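Local coordinates for protein Hpr(Ser) kinase (Coxiella burnetii, PDB 3TQF) that probably phosphorylates the phosphocarrier protein HPr on a serine using ATP and removes that phosphate again, at residues 28-33 against 44-49. Numbering follows the deposited sequence.
Sequences GKSELS and VCDDVI. With PO4 (phosphate ion), chain C.
Ser30, in what is probably a P-loop (Walker A motif), faces Asp46 in the turn between strands 42-45 and 48-53, a worked example of how a helix start that cradles an anion can share its hydroxyl with a facing acid. A water also bridges 28-33 and 44-49, donating to Asp46 OD1 and hydrogen-bonded to Ser33 OG. The direct bond is weak: Ser30 OG stands 3.4 Å from Asp46 OD1 and almost equally far from OD2, facing the carboxylate without choosing one oxygen. Ser30 OG is also within weak hydrogen-bonding distance of O4 of a bound phosphate ion (3.3 Å), so its single proton has several possible acceptors.

The phosphate is gripped chiefly by backbone amides of the loop and first helical turn, with Asn26 contributing another. Lys29 N reaches PO4 O1 at 2.7 Å with a fairly straight N-H...O angle of 162°, and Ser30 N reaches PO4 O4 at 2.9 Å. Gly28 N, at the N-cap, bonds to PO4 O3 and more weakly to O1. This is consistent with the nucleotide-phosphate site expected of an HPr kinase/phosphatase, although the ion itself probably came from the crystallisation liquor. Lys29 lays its methylene arm beside the ion, while its NZ bonds to Gly23 O; Glu31 OE2 forms a salt bridge to Arg139 of a second subunit.

Asp46 comes just after a classic beta bulge in which Val44 and Cys45 both face Phe11. With CG anti to its backbone N (chi1 -155°), its carboxylate extends to the helix. Packing between the segments is slight, burying 78 Å² in all, and Ser33 OG lies 4.4 Å from Asp46 OD1, with the water between them.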
loop_
_atom_site.group_PDB
_atom_site.type_symbol
_atom_site.label_atom_id
_atom_site.label_comp_id
_atom_site.label_asym_id
_atom_site.label_seq_id
_atom_site.Cartn_x
_atom_site.Cartn_y
_atom_site.Cartn_z
ATOM N N GLY A 28 5.281 1.101 -13.350
ATOM C CA GLY A 28 5.335 1.613 -11.982
ATOM C C GLY A 28 6.678 1.473 -11.280
ATOM O O GLY A 28 6.722 1.368 -10.053
ATOM N N LYS A 29 7.769 1.471 -12.050
ATOM C CA LYS A 29 9.123 1.391 -11.495
ATOM C C LYS A 29 9.454 2.602 -10.635
ATOM O O LYS A 29 9.890 2.458 -9.497
ATOM C CB LYS A 29 10.164 1.300 -12.609
ATOM C CG LYS A 29 10.141 0.012 -13.413
ATOM C CD LYS A 29 11.167 0.050 -14.554
ATOM C CE LYS A 29 10.716 0.975 -15.675
ATOM N NZ LYS A 29 11.671 1.028 -16.815
ATOM N N SER A 30 9.267 3.794 -11.188
ATOM C CA SER A 30 9.529 5.034 -10.445
ATOM C C SER A 30 8.603 5.167 -9.236
ATOM O O SER A 30 8.995 5.695 -8.197
ATOM C CB SER A 30 9.378 6.254 -11.356
ATOM O OG SER A 30 10.464 6.350 -12.268
ATOM N N GLU A 31 7.378 4.675 -9.381
ATOM C CA GLU A 31 6.431 4.623 -8.283
ATOM C C GLU A 31 6.909 3.644 -7.215
ATOM O O GLU A 31 6.699 3.864 -6.030
ATOM C CB GLU A 31 5.046 4.231 -8.794
ATOM C CG GLU A 31 4.341 5.319 -9.613
ATOM C CD GLU A 31 4.636 5.262 -11.117
ATOM O OE1 GLU A 31 5.793 5.014 -11.514
ATOM O OE2 GLU A 31 3.696 5.485 -11.911
ATOM N N LEU A 32 7.559 2.565 -7.638
ATOM C CA LEU A 32 8.141 1.604 -6.704
ATOM C C LEU A 32 9.291 2.218 -5.912
ATOM O O LEU A 32 9.403 1.988 -4.704
ATOM C CB LEU A 32 8.622 0.350 -7.435
ATOM C CG LEU A 32 9.311 -0.733 -6.601
ATOM C CD1 LEU A 32 8.461 -1.124 -5.406
ATOM C CD2 LEU A 32 9.623 -1.949 -7.472
ATOM N N SER A 33 10.145 2.989 -6.586
ATOM C CA SER A 33 11.241 3.684 -5.906
ATOM C C SER A 33 10.690 4.571 -4.798
ATOM O O SER A 33 11.113 4.463 -3.653
ATOM C CB SER A 33 12.065 4.524 -6.886
ATOM O OG SER A 33 12.859 3.706 -7.732
ATOM N N VAL A 44 19.654 5.824 -4.944
ATOM C CA VAL A 44 20.943 6.170 -5.519
ATOM C C VAL A 44 20.686 6.936 -6.811
ATOM O O VAL A 44 21.176 8.056 -6.975
ATOM C CB VAL A 44 21.829 4.941 -5.775
ATOM C CG1 VAL A 44 23.232 5.375 -6.159
ATOM C CG2 VAL A 44 21.882 4.067 -4.546
ATOM N N CYS A 45 19.901 6.352 -7.715
ATOM C CA CYS A 45 19.592 7.017 -8.978
ATOM C C CYS A 45 18.359 6.472 -9.706
ATOM O O CYS A 45 18.057 5.282 -9.637
ATOM C CB CYS A 45 20.795 6.926 -9.913
ATOM S SG CYS A 45 20.892 8.287 -11.090
ATOM N N ASP A 46 17.667 7.368 -10.410
ATOM C CA ASP A 46 16.535 7.016 -11.259
ATOM C C ASP A 46 17.040 6.898 -12.692
ATOM O O ASP A 46 17.992 7.582 -13.077
ATOM C CB ASP A 46 15.459 8.109 -11.172
ATOM C CG ASP A 46 14.049 7.601 -11.501
ATOM O OD1 ASP A 46 13.625 6.558 -10.940
ATOM O OD2 ASP A 46 13.350 8.275 -12.298
ATOM N N ASP A 47 16.415 6.014 -13.465
ATOM C CA ASP A 47 16.664 5.874 -14.910
ATOM C C ASP A 47 18.041 5.344 -15.322
ATOM O O ASP A 47 18.129 4.253 -15.877
ATOM C CB ASP A 47 16.384 7.184 -15.660
ATOM C CG ASP A 47 16.460 7.010 -17.173
ATOM O OD1 ASP A 47 15.921 6.001 -17.684
ATOM O OD2 ASP A 47 17.063 7.873 -17.856
ATOM N N VAL A 48 19.101 6.117 -15.089
ATOM C CA VAL A 48 20.446 5.752 -15.566
ATOM C C VAL A 48 21.482 5.788 -14.445
ATOM O O VAL A 48 21.411 6.632 -13.559
ATOM C CB VAL A 48 20.898 6.681 -16.706
ATOM C CG1 VAL A 48 22.355 6.446 -17.059
ATOM C CG2 VAL A 48 20.026 6.464 -17.926
ATOM N N ILE A 49 22.442 4.865 -14.502
ATOM C CA ILE A 49 23.455 4.702 -13.460
ATOM C C ILE A 49 24.850 4.665 -14.068
ATOM O O ILE A 49 25.081 3.945 -15.035
ATOM C CB ILE A 49 23.282 3.364 -12.716
ATOM C CG1 ILE A 49 21.833 3.122 -12.335
ATOM C CG2 ILE A 49 24.124 3.329 -11.462
ATOM C CD1 ILE A 49 21.569 1.692 -11.985
HETATM P P PO4 C . 7.692 3.474 -14.849
HETATM O O1 PO4 C . 7.872 1.987 -14.694
HETATM O O2 PO4 C . 7.886 3.859 -16.300
HETATM O O3 PO4 C . 6.304 3.846 -14.381
HETATM O O4 PO4 C . 8.703 4.192 -13.992
HETATM O O HOH W 1 14.453 5.336 -8.951
#